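Local atomic coordinates of alpha-L-arabinosidase (Xanthomonas axonopodis pv. citri, PDB entry 6D25), a protein that probably removes arabinofuranosyl side groups from arabinoxylans, including internally di-substituted ones, as a trimeric GH51 alpha-L-arabinofuranosidase. Residues Y105-G110 with A168-A173; N181-N186 with A190-P195; T394-A399 with V490-F495. All coordinates share one frame; numbering follows the deposited sequence.

How the interactions relate
Interactions 1 and 2 are neighbours, their centres 9 Å apart, in the (beta/alpha)8 barrel part of the chain: one uses the end of helix 161-172, the other the following helix 178-185. Interaction 1 is a buried aromatic pair, whereas interaction 2 is only partly buried and packs an arginine over a loop. A salt bridge from Arg108 NH2 to Glu182 OE1, 2.7 Å long, ties the two together, and Thr172 CG2 touches Val194 CG2. Interaction 3 lies about 38 Å from both, centre to centre, where a helix meets the C-terminal beta domain; there a histidine ring takes C-H groups on one face. None of the three has a hydrogen bond between its segments.

Interaction 1 of 3, residues Y105-G110 with A168-A173; sequences YHWRDG and AEYMTA
Trp107 and Tyr170 carry the whole contact, meeting through the far end of the indole and the near half of the phenol ring. Tyr170 leaves its helix with CG anti to the backbone N (chi1 -178°), which sends the ring toward the loop. Tyr170 CB lies 3.9 Å from Trp107 CH2. One atom further, Tyr170 CG and CD2 both lie 3.7 Å from Trp107 CZ3, and CD2 is as near Trp107 CH2. The other branch is looser, with Tyr170 CD1 at 4.0 Å from Trp107 CZ3, and in the outer ring Tyr170 CE2 is 4.1 Å from Trp107 CZ3. CZ3 thus sits over one face of the phenol, toward its rim, while the two six-membered rings are inclined at 51°, neither stacked nor edge-to-face. At the tip, Tyr170 OH turns to other partners, His137 NE2 and Asn186 ND2, which probably fix the far end of the ring. The indole also stacks on Trp167 and touches Leu179. The pair therefore joins the 3-10 turn 107-109, in the loop between strands 93-96 and 120-122, to the C-terminal end of helix 161-172, with helix 178-185 packed alongside.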
ATOM      1  N   TYR A 105      -8.425   5.816 -11.807  1.00 16.98           N
ATOM      2  CA  TYR A 105      -8.535   7.243 -12.160  1.00 15.89           C
ATOM      3  C   TYR A 105      -7.656   8.105 -11.249  1.00 15.64           C
ATOM      4  O   TYR A 105      -7.604   7.863 -10.053  1.00 15.10           O
ATOM      5  CB  TYR A 105      -9.982   7.682 -12.005  1.00 15.21           C
ATOM      6  CG  TYR A 105     -10.296   9.106 -12.387  1.00 14.81           C
ATOM      7  CD1 TYR A 105     -10.131   9.548 -13.691  1.00 15.28           C
ATOM      8  CD2 TYR A 105     -10.835   9.997 -11.470  1.00 14.81           C
ATOM      9  CE1 TYR A 105     -10.455  10.841 -14.061  1.00 14.95           C
ATOM     10  CE2 TYR A 105     -11.199  11.278 -11.841  1.00 14.76           C
ATOM     11  CZ  TYR A 105     -11.021  11.699 -13.137  1.00 14.89           C
ATOM     12  OH  TYR A 105     -11.378  12.972 -13.498  1.00 15.16           O
ATOM     13  N   HIS A 106      -7.008   9.102 -11.846  1.00 15.56           N
ATOM     14  CA  HIS A 106      -6.201  10.083 -11.129  1.00 16.53           C
ATOM     15  C   HIS A 106      -6.880  11.435 -11.322  1.00 16.32           C
ATOM     16  O   HIS A 106      -6.830  11.985 -12.455  1.00 16.23           O
ATOM     17  CB  HIS A 106      -4.748  10.013 -11.601  1.00 18.18           C
ATOM     18  CG  HIS A 106      -4.201   8.650 -11.352  1.00 19.89           C
ATOM     19  ND1 HIS A 106      -3.870   8.242 -10.077  1.00 21.46           N
ATOM     20  CD2 HIS A 106      -4.074   7.561 -12.134  1.00 22.14           C
ATOM     21  CE1 HIS A 106      -3.574   6.961 -10.075  1.00 22.24           C
ATOM     22  NE2 HIS A 106      -3.654   6.513 -11.327  1.00 21.99           N
ATOM     23  N   TRP A 107      -7.480  11.959 -10.248  1.00 15.78           N
ATOM     24  CA  TRP A 107      -8.338  13.138 -10.357  1.00 15.89           C
ATOM     25  C   TRP A 107      -7.608  14.341 -10.981  1.00 16.01           C
ATOM     26  O   TRP A 107      -8.246  15.164 -11.639  1.00 14.94           O
ATOM     27  CB  TRP A 107      -8.935  13.485  -8.985  1.00 16.70           C
ATOM     28  CG  TRP A 107      -7.971  14.064  -8.013  1.00 16.93           C
ATOM     29  CD1 TRP A 107      -7.224  13.393  -7.097  1.00 17.53           C
ATOM     30  CD2 TRP A 107      -7.665  15.458  -7.846  1.00 18.05           C
ATOM     31  NE1 TRP A 107      -6.474  14.270  -6.376  1.00 18.03           N
ATOM     32  CE2 TRP A 107      -6.721  15.546  -6.804  1.00 18.25           C
ATOM     33  CE3 TRP A 107      -8.132  16.639  -8.436  1.00 17.95           C
ATOM     34  CZ2 TRP A 107      -6.196  16.772  -6.376  1.00 18.94           C
ATOM     35  CZ3 TRP A 107      -7.620  17.850  -8.008  1.00 18.12           C
ATOM     36  CH2 TRP A 107      -6.684  17.913  -6.989  1.00 18.89           C
ATOM     37  N   ARG A 108      -6.295  14.461 -10.777  1.00 17.11           N
ATOM     38  CA  ARG A 108      -5.579  15.631 -11.316  1.00 18.52           C
ATOM     39  C   ARG A 108      -5.564  15.600 -12.844  1.00 18.09           C
ATOM     40  O   ARG A 108      -5.393  16.660 -13.468  1.00 18.79           O
ATOM     41  CB  ARG A 108      -4.148  15.720 -10.777  1.00 20.77           C
ATOM     42  CG  ARG A 108      -4.084  16.157  -9.321  1.00 22.77           C
ATOM     43  CD  ARG A 108      -2.673  16.641  -9.002  1.00 25.22           C
ATOM     44  NE  ARG A 108      -2.654  17.768  -8.108  1.00 28.43           N
ATOM     45  CZ  ARG A 108      -3.034  19.019  -8.375  1.00 27.81           C
ATOM     46  NH1 ARG A 108      -3.277  19.501  -9.585  1.00 28.85           N
ATOM     47  NH2 ARG A 108      -3.155  19.805  -7.343  1.00 29.50           N
ATOM     48  N   ASP A 109      -5.754  14.434 -13.437  1.00 17.39           N
ATOM     49  CA  ASP A 109      -5.813  14.302 -14.893  1.00 17.61           C
ATOM     50  C   ASP A 109      -7.046  15.028 -15.447  1.00 17.29           C
ATOM     51  O   ASP A 109      -7.117  15.313 -16.632  1.00 18.13           O
ATOM     52  CB  ASP A 109      -5.854  12.842 -15.327  1.00 17.99           C
ATOM     53  CG  ASP A 109      -4.560  12.056 -15.076  1.00 19.85           C
ATOM     54  OD1 ASP A 109      -3.518  12.679 -14.847  1.00 20.06           O
ATOM     55  OD2 ASP A 109      -4.606  10.803 -15.122  1.00 20.95           O
ATOM     56  N   GLY A 110      -8.049  15.270 -14.613  1.00 16.53           N
ATOM     57  CA  GLY A 110      -9.299  15.823 -15.066  1.00 16.49           C
ATOM     58  C   GLY A 110      -9.570  17.253 -14.622  1.00 16.22           C
ATOM     59  O   GLY A 110     -10.731  17.686 -14.685  1.00 15.80           O
ATOM     60  N   ALA A 168     -10.691  15.426  -2.011  1.00 16.30           N
ATOM     61  CA  ALA A 168     -11.727  15.891  -1.123  1.00 17.61           C
ATOM     62  C   ALA A 168     -11.475  17.356  -0.718  1.00 17.74           C
ATOM     63  O   ALA A 168     -12.431  18.148  -0.687  1.00 18.65           O
ATOM     64  CB  ALA A 168     -11.785  15.029   0.114  1.00 18.42           C
ATOM     65  N   GLU A 169     -10.230  17.711  -0.423  1.00 17.09           N
ATOM     66  CA  GLU A 169      -9.913  19.088  -0.056  1.00 18.68           C
ATOM     67  C   GLU A 169     -10.182  20.026  -1.247  1.00 17.88           C
ATOM     68  O   GLU A 169     -10.808  21.097  -1.090  1.00 18.21           O
ATOM     69  CB  GLU A 169      -8.458  19.241   0.417  1.00 19.61           C
ATOM     70  CG  GLU A 169      -8.042  20.681   0.753  1.00 21.93           C
ATOM     71  CD  GLU A 169      -6.593  20.861   1.174  1.00 24.24           C
ATOM     72  OE1 GLU A 169      -6.059  19.887   1.781  1.00 25.62           O
ATOM     73  OE2 GLU A 169      -5.939  21.974   0.865  1.00 25.83           O
ATOM     74  N   TYR A 170      -9.702  19.634  -2.430  1.00 17.07           N
ATOM     75  CA  TYR A 170      -9.896  20.430  -3.628  1.00 16.41           C
ATOM     76  C   TYR A 170     -11.376  20.780  -3.799  1.00 16.04           C
ATOM     77  O   TYR A 170     -11.733  21.920  -4.085  1.00 15.86           O
ATOM     78  CB  TYR A 170      -9.411  19.650  -4.839  1.00 15.97           C
ATOM     79  CG  TYR A 170      -9.516  20.374  -6.159  1.00 15.79           C
ATOM     80  CD1 TYR A 170     -10.657  20.272  -6.927  1.00 15.90           C
ATOM     81  CD2 TYR A 170      -8.475  21.151  -6.631  1.00 15.98           C
ATOM     82  CE1 TYR A 170     -10.758  20.908  -8.155  1.00 16.66           C
ATOM     83  CE2 TYR A 170      -8.555  21.791  -7.852  1.00 16.64           C
ATOM     84  CZ  TYR A 170      -9.692  21.662  -8.634  1.00 16.47           C
ATOM     85  OH  TYR A 170      -9.763  22.294  -9.850  1.00 17.21           O
ATOM     86  N   MET A 171     -12.226  19.783  -3.636  1.00 16.11           N
ATOM     87  CA  MET A 171     -13.652  19.953  -3.935  1.00 16.75           C
ATOM     88  C   MET A 171     -14.397  20.703  -2.811  1.00 16.87           C
ATOM     89  O   MET A 171     -15.376  21.381  -3.131  1.00 16.32           O
ATOM     90  CB  MET A 171     -14.337  18.604  -4.162  1.00 16.83           C
ATOM     91  CG  MET A 171     -13.991  18.007  -5.539  1.00 17.05           C
ATOM     92  SD  MET A 171     -14.955  16.509  -5.906  1.00 18.04           S
ATOM     93  CE  MET A 171     -14.188  15.319  -4.817  1.00 17.33           C
ATOM     94  N   THR A 172     -13.988  20.538  -1.545  1.00 17.27           N
ATOM     95  CA  THR A 172     -14.857  20.958  -0.397  1.00 18.18           C
ATOM     96  C   THR A 172     -14.234  22.045   0.492  1.00 19.12           C
ATOM     97  O   THR A 172     -14.942  22.595   1.293  1.00 19.29           O
ATOM     98  CB  THR A 172     -15.212  19.760   0.507  1.00 18.16           C
ATOM     99  OG1 THR A 172     -14.048  19.235   1.159  1.00 18.08           O
ATOM    100  CG2 THR A 172     -15.906  18.661  -0.262  1.00 17.45           C
ATOM    101  N   ALA A 173     -12.953  22.360   0.374  1.00 20.17           N
ATOM    102  CA  ALA A 173     -12.308  23.284   1.309  1.00 21.45           C
ATOM    103  C   ALA A 173     -12.824  24.712   1.101  1.00 23.51           C
ATOM    104  O   ALA A 173     -12.784  25.220  -0.014  1.00 23.16           O
ATOM    105  CB  ALA A 173     -10.809  23.226   1.196  1.00 21.86           C
TER

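Interaction 2 of 3, residues N181-N186 with A190-P195; sequences NERRAN and APWQVP
Arg183 lies across the loop 190-192, its aliphatic part against Trp192 and its guanidinium turning one face to Pro191 N. The side chain leaves the helix extended, with CG anti to the backbone N, and bends about CG-CD (chi3 62°), turning the flat end away from the indole. At the bend, Arg183 CD is 3.7 Å from Trp192 CZ3 and Arg183 CG 3.8 Å from the same atom. The two side chains run past each other in opposite directions, with guanidinium and indole planes 72° apart; it is the methylenes that meet the indole, at an oblique angle. Past CD, Pro191 N sits over one guanidinium face, 3.5 Å from Arg183 NH2, and Pro191 CD is 3.8 Å from that nitrogen. Arg183 NE comes within 3.5 Å of Ala190 O, but obliquely and without a hydrogen bond. The charged end is held by backbone oxygens: NH1 bonds to Tyr170 O and Ala173 O, and NH2 to Asp189 O. These bonds settle the rotation of the group and supply acceptors for a buried arginine. Trp192 NE1 is hydrogen-bonded to Asp141 OD1, and its indole packs on Met140, Glu144 and Met171. The contact thus links helix 178-185 to the loop leading into strand 196-199, with helices 136-146 and 161-172 bordering the loop.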
ATOM      1  N   ASN A 181      -7.547  27.115  -3.687  1.00 17.74           N
ATOM      2  CA  ASN A 181      -7.285  28.204  -4.610  1.00 18.60           C
ATOM      3  C   ASN A 181      -7.128  27.684  -6.057  1.00 18.53           C
ATOM      4  O   ASN A 181      -7.378  28.412  -7.005  1.00 18.34           O
ATOM      5  CB  ASN A 181      -6.065  28.993  -4.201  1.00 19.81           C
ATOM      6  CG  ASN A 181      -6.280  29.802  -2.934  1.00 21.04           C
ATOM      7  OD1 ASN A 181      -7.406  30.026  -2.514  1.00 22.61           O
ATOM      8  ND2 ASN A 181      -5.213  30.315  -2.363  1.00 21.90           N
ATOM      9  N   GLU A 182      -6.685  26.452  -6.215  1.00 18.36           N
ATOM     10  CA  GLU A 182      -6.587  25.829  -7.500  1.00 19.34           C
ATOM     11  C   GLU A 182      -7.997  25.572  -8.072  1.00 18.03           C
ATOM     12  O   GLU A 182      -8.249  25.842  -9.260  1.00 17.25           O
ATOM     13  CB  GLU A 182      -5.755  24.547  -7.399  1.00 21.46           C
ATOM     14  CG  GLU A 182      -5.442  23.955  -8.746  1.00 24.73           C
ATOM     15  CD  GLU A 182      -4.576  22.699  -8.701  1.00 28.41           C
ATOM     16  OE1 GLU A 182      -4.053  22.355  -7.614  1.00 31.09           O
ATOM     17  OE2 GLU A 182      -4.369  22.123  -9.808  1.00 30.71           O
ATOM     18  N   ARG A 183      -8.914  25.067  -7.239  1.00 16.86           N
ATOM     19  CA  ARG A 183     -10.314  24.986  -7.624  1.00 16.72           C
ATOM     20  C   ARG A 183     -10.842  26.369  -8.078  1.00 17.24           C
ATOM     21  O   ARG A 183     -11.525  26.482  -9.121  1.00 16.72           O
ATOM     22  CB  ARG A 183     -11.154  24.449  -6.471  1.00 16.41           C
ATOM     23  CG  ARG A 183     -12.633  24.335  -6.794  1.00 16.26           C
ATOM     24  CD  ARG A 183     -13.539  24.224  -5.577  1.00 16.22           C
ATOM     25  NE  ARG A 183     -13.478  25.396  -4.708  1.00 16.17           N
ATOM     26  CZ  ARG A 183     -13.196  25.390  -3.388  1.00 16.65           C
ATOM     27  NH1 ARG A 183     -12.766  24.296  -2.763  1.00 15.64           N
ATOM     28  NH2 ARG A 183     -13.359  26.530  -2.697  1.00 16.72           N
ATOM     29  N   ARG A 184     -10.550  27.403  -7.301  1.00 17.24           N
ATOM     30  CA  ARG A 184     -10.989  28.757  -7.649  1.00 18.40           C
ATOM     31  C   ARG A 184     -10.371  29.190  -8.991  1.00 18.36           C
ATOM     32  O   ARG A 184     -11.079  29.782  -9.815  1.00 19.20           O
ATOM     33  CB  ARG A 184     -10.669  29.761  -6.540  1.00 19.13           C
ATOM     34  CG  ARG A 184     -11.280  29.413  -5.189  1.00 20.00           C
ATOM     35  CD  ARG A 184     -11.177  30.558  -4.180  1.00 21.71           C
ATOM     36  NE  ARG A 184     -11.909  30.207  -2.967  1.00 22.80           N
ATOM     37  CZ  ARG A 184     -11.418  29.606  -1.902  1.00 22.91           C
ATOM     38  NH1 ARG A 184     -10.121  29.391  -1.815  1.00 23.04           N
ATOM     39  NH2 ARG A 184     -12.249  29.191  -0.942  1.00 23.60           N
ATOM     40  N   ALA A 185      -9.094  28.933  -9.209  1.00 17.98           N
ATOM     41  CA  ALA A 185      -8.392  29.290 -10.452  1.00 18.01           C
ATOM     42  C   ALA A 185      -9.088  28.603 -11.649  1.00 18.12           C
ATOM     43  O   ALA A 185      -9.141  29.175 -12.756  1.00 17.94           O
ATOM     44  CB  ALA A 185      -6.932  28.867 -10.384  1.00 17.93           C
ATOM     45  N   ASN A 186      -9.592  27.383 -11.414  1.00 17.46           N
ATOM     46  CA  ASN A 186     -10.216  26.580 -12.445  1.00 17.84           C
ATOM     47  C   ASN A 186     -11.708  26.941 -12.591  1.00 18.68           C
ATOM     48  O   ASN A 186     -12.424  26.291 -13.341  1.00 19.35           O
ATOM     49  CB  ASN A 186     -10.013  25.095 -12.149  1.00 17.02           C
ATOM     50  CG  ASN A 186      -8.603  24.639 -12.460  1.00 16.89           C
ATOM     51  OD1 ASN A 186      -7.934  25.253 -13.295  1.00 17.42           O
ATOM     52  ND2 ASN A 186      -8.107  23.628 -11.770  1.00 15.99           N
ATOM     53  N   ALA A 190     -16.774  28.816  -4.731  1.00 21.86           N
ATOM     54  CA  ALA A 190     -17.288  28.174  -3.509  1.00 21.72           C
ATOM     55  C   ALA A 190     -16.997  26.672  -3.571  1.00 20.61           C
ATOM     56  O   ALA A 190     -16.932  26.093  -4.635  1.00 19.38           O
ATOM     57  CB  ALA A 190     -18.785  28.428  -3.375  1.00 22.03           C
ATOM     58  N   PRO A 191     -16.860  26.046  -2.416  1.00 20.35           N
ATOM     59  CA  PRO A 191     -16.828  24.590  -2.392  1.00 19.60           C
ATOM     60  C   PRO A 191     -18.088  23.977  -3.039  1.00 18.86           C
ATOM     61  O   PRO A 191     -19.140  24.610  -3.058  1.00 18.39           O
ATOM     62  CB  PRO A 191     -16.867  24.205  -0.903  1.00 20.22           C
ATOM     63  CG  PRO A 191     -16.458  25.428  -0.171  1.00 20.96           C
ATOM     64  CD  PRO A 191     -16.829  26.606  -1.062  1.00 20.79           C
ATOM     65  N   TRP A 192     -17.963  22.771  -3.544  1.00 17.71           N
ATOM     66  CA  TRP A 192     -19.109  21.947  -3.854  1.00 17.34           C
ATOM     67  C   TRP A 192     -19.461  21.101  -2.621  1.00 17.70           C
ATOM     68  O   TRP A 192     -18.655  20.904  -1.719  1.00 18.03           O
ATOM     69  CB  TRP A 192     -18.818  20.985  -5.003  1.00 17.00           C
ATOM     70  CG  TRP A 192     -18.565  21.570  -6.359  1.00 16.76           C
ATOM     71  CD1 TRP A 192     -19.490  22.034  -7.246  1.00 16.81           C
ATOM     72  CD2 TRP A 192     -17.296  21.629  -7.025  1.00 16.72           C
ATOM     73  NE1 TRP A 192     -18.872  22.405  -8.402  1.00 16.86           N
ATOM     74  CE2 TRP A 192     -17.526  22.144  -8.311  1.00 16.82           C
ATOM     75  CE3 TRP A 192     -16.000  21.257  -6.677  1.00 16.83           C
ATOM     76  CZ2 TRP A 192     -16.503  22.326  -9.242  1.00 17.07           C
ATOM     77  CZ3 TRP A 192     -14.982  21.455  -7.584  1.00 16.99           C
ATOM     78  CH2 TRP A 192     -15.234  21.972  -8.859  1.00 17.20           C
ATOM     79  N   GLN A 193     -20.660  20.558  -2.627  1.00 17.33           N
ATOM     80  CA  GLN A 193     -21.074  19.560  -1.665  1.00 17.68           C
ATOM     81  C   GLN A 193     -20.708  18.176  -2.197  1.00 16.91           C
ATOM     82  O   GLN A 193     -21.026  17.839  -3.348  1.00 15.68           O
ATOM     83  CB  GLN A 193     -22.593  19.642  -1.430  1.00 18.49           C
ATOM     84  CG  GLN A 193     -23.070  21.010  -0.958  1.00 19.69           C
ATOM     85  CD  GLN A 193     -22.524  21.388   0.401  1.00 20.94           C
ATOM     86  OE1 GLN A 193     -22.707  20.650   1.369  1.00 22.43           O
ATOM     87  NE2 GLN A 193     -21.849  22.519   0.469  1.00 20.18           N
ATOM     88  N   VAL A 194     -20.043  17.399  -1.344  1.00 17.17           N
ATOM     89  CA  VAL A 194     -19.688  16.015  -1.618  1.00 17.42           C
ATOM     90  C   VAL A 194     -20.262  15.131  -0.504  1.00 17.48           C
ATOM     91  O   VAL A 194     -19.558  14.753   0.443  1.00 17.45           O
ATOM     92  CB  VAL A 194     -18.167  15.826  -1.778  1.00 17.89           C
ATOM     93  CG1 VAL A 194     -17.842  14.378  -2.118  1.00 18.17           C
ATOM     94  CG2 VAL A 194     -17.594  16.756  -2.852  1.00 18.92           C
ATOM     95  N   PRO A 195     -21.534  14.776  -0.634  1.00 17.07           N
ATOM     96  CA  PRO A 195     -22.179  14.122   0.490  1.00 16.62           C
ATOM     97  C   PRO A 195     -21.831  12.635   0.645  1.00 16.04           C
ATOM     98  O   PRO A 195     -21.927  12.127   1.773  1.00 16.25           O
ATOM     99  CB  PRO A 195     -23.680  14.287   0.260  1.00 17.16           C
ATOM    100  CG  PRO A 195     -23.772  14.468  -1.244  1.00 17.56           C
ATOM    101  CD  PRO A 195     -22.530  15.299  -1.577  1.00 17.47           C
TER

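Interaction 3 of 3, residues T394-A399 with V490-F495; sequences TYHVFA and VAPVAF
Segment 394-399, within helix 393-400, comes closest to the extended segment 490-495 at His396 and Ala491, whose CA atoms are 6.6 Å apart. From there the imidazole of His396 reaches across: CG lies anti to the carbonyl carbon (chi1 -65°), and the ring presents one face to Ala491 and Pro492. Pro492 CD lies over that face, 3.7 Å from the His396 ring centroid and 20° off the normal, a CH-pi contact. It is shifted toward the rim on the CG and ND1 side, 3.6 Å from each of these His396 atoms, and the two side chains cross at about a right angle. A second, longer CH-pi contact comes from Ala491 CA on the same face, 4.3 Å from the His396 ring centroid. Ala491 CB touches only the outer end of the ring, 4.0 Å from His396 NE2. On the CD2 side Val490 O approaches obliquely, 3.3 Å from His396 CD2. Consecutive residues therefore follow the imidazole from its CD2 side to its CG-ND1 side. Pro492 also rests on Gln471 and Leu473 of strand 468-473, with which strand 493-494 pairs antiparallel. Val397, on the same helix, packs against Leu473 and Ile514. A helix here packs against the segment leading into strand 493-494, at the junction of the barrel and the C-terminal beta-sandwich, the two-domain architecture of GH51 arabinofuranosidases.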
ATOM      1  N   THR A 394     -37.091   1.470 -18.757  1.00 14.97           N
ATOM      2  CA  THR A 394     -36.590   1.570 -17.396  1.00 14.49           C
ATOM      3  C   THR A 394     -36.748   3.002 -16.885  1.00 14.48           C
ATOM      4  O   THR A 394     -37.141   3.197 -15.744  1.00 14.10           O
ATOM      5  CB  THR A 394     -35.126   1.110 -17.320  1.00 14.47           C
ATOM      6  OG1 THR A 394     -35.063  -0.253 -17.704  1.00 14.37           O
ATOM      7  CG2 THR A 394     -34.520   1.294 -15.942  1.00 14.50           C
ATOM      8  N   TYR A 395     -36.450   4.002 -17.702  1.00 14.45           N
ATOM      9  CA  TYR A 395     -36.676   5.411 -17.361  1.00 14.55           C
ATOM     10  C   TYR A 395     -38.093   5.624 -16.850  1.00 14.90           C
ATOM     11  O   TYR A 395     -38.311   6.318 -15.840  1.00 14.48           O
ATOM     12  CB  TYR A 395     -36.431   6.306 -18.574  1.00 14.70           C
ATOM     13  CG  TYR A 395     -36.734   7.766 -18.378  1.00 15.05           C
ATOM     14  CD1 TYR A 395     -37.995   8.296 -18.577  1.00 15.57           C
ATOM     15  CD2 TYR A 395     -35.736   8.646 -17.988  1.00 15.38           C
ATOM     16  CE1 TYR A 395     -38.269   9.641 -18.382  1.00 16.22           C
ATOM     17  CE2 TYR A 395     -35.985   9.999 -17.820  1.00 15.55           C
ATOM     18  CZ  TYR A 395     -37.255  10.509 -18.028  1.00 16.36           C
ATOM     19  OH  TYR A 395     -37.471  11.856 -17.851  1.00 16.75           O
ATOM     20  N   HIS A 396     -39.055   5.060 -17.580  1.00 15.09           N
ATOM     21  CA  HIS A 396     -40.465   5.251 -17.249  1.00 15.40           C
ATOM     22  C   HIS A 396     -40.781   4.613 -15.898  1.00 15.30           C
ATOM     23  O   HIS A 396     -41.661   5.113 -15.192  1.00 15.26           O
ATOM     24  CB  HIS A 396     -41.358   4.696 -18.350  1.00 16.05           C
ATOM     25  CG  HIS A 396     -41.200   5.431 -19.637  1.00 16.64           C
ATOM     26  ND1 HIS A 396     -41.290   6.815 -19.725  1.00 17.60           N
ATOM     27  CD2 HIS A 396     -40.949   4.994 -20.896  1.00 17.00           C
ATOM     28  CE1 HIS A 396     -41.163   7.183 -20.985  1.00 17.39           C
ATOM     29  NE2 HIS A 396     -40.891   6.091 -21.706  1.00 17.19           N
ATOM     30  N   VAL A 397     -40.084   3.552 -15.512  1.00 14.76           N
ATOM     31  CA  VAL A 397     -40.330   2.982 -14.181  1.00 14.56           C
ATOM     32  C   VAL A 397     -39.779   3.921 -13.085  1.00 14.96           C
ATOM     33  O   VAL A 397     -40.452   4.143 -12.055  1.00 15.20           O
ATOM     34  CB  VAL A 397     -39.766   1.564 -14.052  1.00 14.44           C
ATOM     35  CG1 VAL A 397     -40.121   0.983 -12.683  1.00 14.70           C
ATOM     36  CG2 VAL A 397     -40.289   0.646 -15.143  1.00 14.62           C
ATOM     37  N   PHE A 398     -38.609   4.504 -13.295  1.00 14.77           N
ATOM     38  CA  PHE A 398     -38.108   5.552 -12.367  1.00 15.56           C
ATOM     39  C   PHE A 398     -39.134   6.686 -12.251  1.00 16.15           C
ATOM     40  O   PHE A 398     -39.398   7.151 -11.126  1.00 15.42           O
ATOM     41  CB  PHE A 398     -36.740   6.086 -12.806  1.00 15.60           C
ATOM     42  CG  PHE A 398     -35.586   5.201 -12.399  1.00 15.86           C
ATOM     43  CD1 PHE A 398     -35.364   3.978 -12.999  1.00 15.90           C
ATOM     44  CD2 PHE A 398     -34.729   5.590 -11.371  1.00 15.61           C
ATOM     45  CE1 PHE A 398     -34.311   3.174 -12.603  1.00 16.53           C
ATOM     46  CE2 PHE A 398     -33.677   4.784 -10.974  1.00 15.43           C
ATOM     47  CZ  PHE A 398     -33.464   3.590 -11.582  1.00 15.96           C
ATOM     48  N   ALA A 399     -39.714   7.104 -13.388  1.00 16.28           N
ATOM     49  CA  ALA A 399     -40.746   8.148 -13.384  1.00 17.54           C
ATOM     50  C   ALA A 399     -41.975   7.686 -12.579  1.00 17.86           C
ATOM     51  O   ALA A 399     -42.457   8.415 -11.738  1.00 17.60           O
ATOM     52  CB  ALA A 399     -41.151   8.523 -14.793  1.00 18.18           C
ATOM     53  N   VAL A 490     -43.004   1.682 -25.775  1.00 19.48           N
ATOM     54  CA  VAL A 490     -43.234   1.262 -24.394  1.00 19.36           C
ATOM     55  C   VAL A 490     -43.250   2.538 -23.550  1.00 18.82           C
ATOM     56  O   VAL A 490     -42.203   3.134 -23.346  1.00 19.06           O
ATOM     57  CB  VAL A 490     -42.162   0.291 -23.868  1.00 19.61           C
ATOM     58  CG1 VAL A 490     -42.522  -0.266 -22.496  1.00 19.61           C
ATOM     59  CG2 VAL A 490     -41.949  -0.871 -24.827  1.00 20.25           C
ATOM     60  N   ALA A 491     -44.452   2.958 -23.112  1.00 18.79           N
ATOM     61  CA  ALA A 491     -44.531   4.235 -22.369  1.00 18.44           C
ATOM     62  C   ALA A 491     -45.831   4.260 -21.582  1.00 18.90           C
ATOM     63  O   ALA A 491     -46.810   3.670 -22.007  1.00 18.46           O
ATOM     64  CB  ALA A 491     -44.466   5.422 -23.317  1.00 18.54           C
ATOM     65  N   PRO A 492     -45.823   4.973 -20.443  1.00 19.09           N
ATOM     66  CA  PRO A 492     -46.927   4.862 -19.532  1.00 19.23           C
ATOM     67  C   PRO A 492     -48.140   5.639 -20.060  1.00 19.02           C
ATOM     68  O   PRO A 492     -47.968   6.676 -20.663  1.00 18.25           O
ATOM     69  CB  PRO A 492     -46.402   5.410 -18.193  1.00 19.56           C
ATOM     70  CG  PRO A 492     -45.241   6.271 -18.559  1.00 19.35           C
ATOM     71  CD  PRO A 492     -44.739   5.754 -19.887  1.00 18.96           C
ATOM     72  N   VAL A 493     -49.324   5.112 -19.805  1.00 18.85           N
ATOM     73  CA  VAL A 493     -50.574   5.761 -20.154  1.00 19.51           C
ATOM     74  C   VAL A 493     -51.544   5.616 -18.978  1.00 20.25           C
ATOM     75  O   VAL A 493     -51.293   4.800 -18.056  1.00 19.43           O
ATOM     76  CB  VAL A 493     -51.168   5.143 -21.438  1.00 20.27           C
ATOM     77  CG1 VAL A 493     -50.260   5.344 -22.635  1.00 19.91           C
ATOM     78  CG2 VAL A 493     -51.579   3.660 -21.237  1.00 20.04           C
ATOM     79  N   ALA A 494     -52.645   6.355 -19.035  1.00 21.32           N
ATOM     80  CA  ALA A 494     -53.668   6.264 -17.995  1.00 22.43           C
ATOM     81  C   ALA A 494     -54.191   4.827 -17.885  1.00 22.68           C
ATOM     82  O   ALA A 494     -54.448   4.176 -18.885  1.00 22.85           O
ATOM     83  CB  ALA A 494     -54.792   7.249 -18.249  1.00 23.52           C
ATOM     84  N   PHE A 495     -54.312   4.334 -16.665  1.00 22.76           N
ATOM     85  CA  PHE A 495     -54.803   3.000 -16.392  1.00 23.35           C
ATOM     86  C   PHE A 495     -56.244   3.104 -15.888  1.00 25.40           C
ATOM     87  O   PHE A 495     -56.517   3.835 -14.933  1.00 25.38           O
ATOM     88  CB  PHE A 495     -53.963   2.320 -15.309  1.00 22.43           C
ATOM     89  CG  PHE A 495     -54.435   0.944 -14.894  1.00 21.80           C
ATOM     90  CD1 PHE A 495     -54.542  -0.067 -15.823  1.00 21.78           C
ATOM     91  CD2 PHE A 495     -54.722   0.653 -13.562  1.00 21.99           C
ATOM     92  CE1 PHE A 495     -54.942  -1.340 -15.442  1.00 21.81           C
ATOM     93  CE2 PHE A 495     -55.140  -0.618 -13.181  1.00 22.40           C
ATOM     94  CZ  PHE A 495     -55.238  -1.613 -14.125  1.00 22.08           C
TER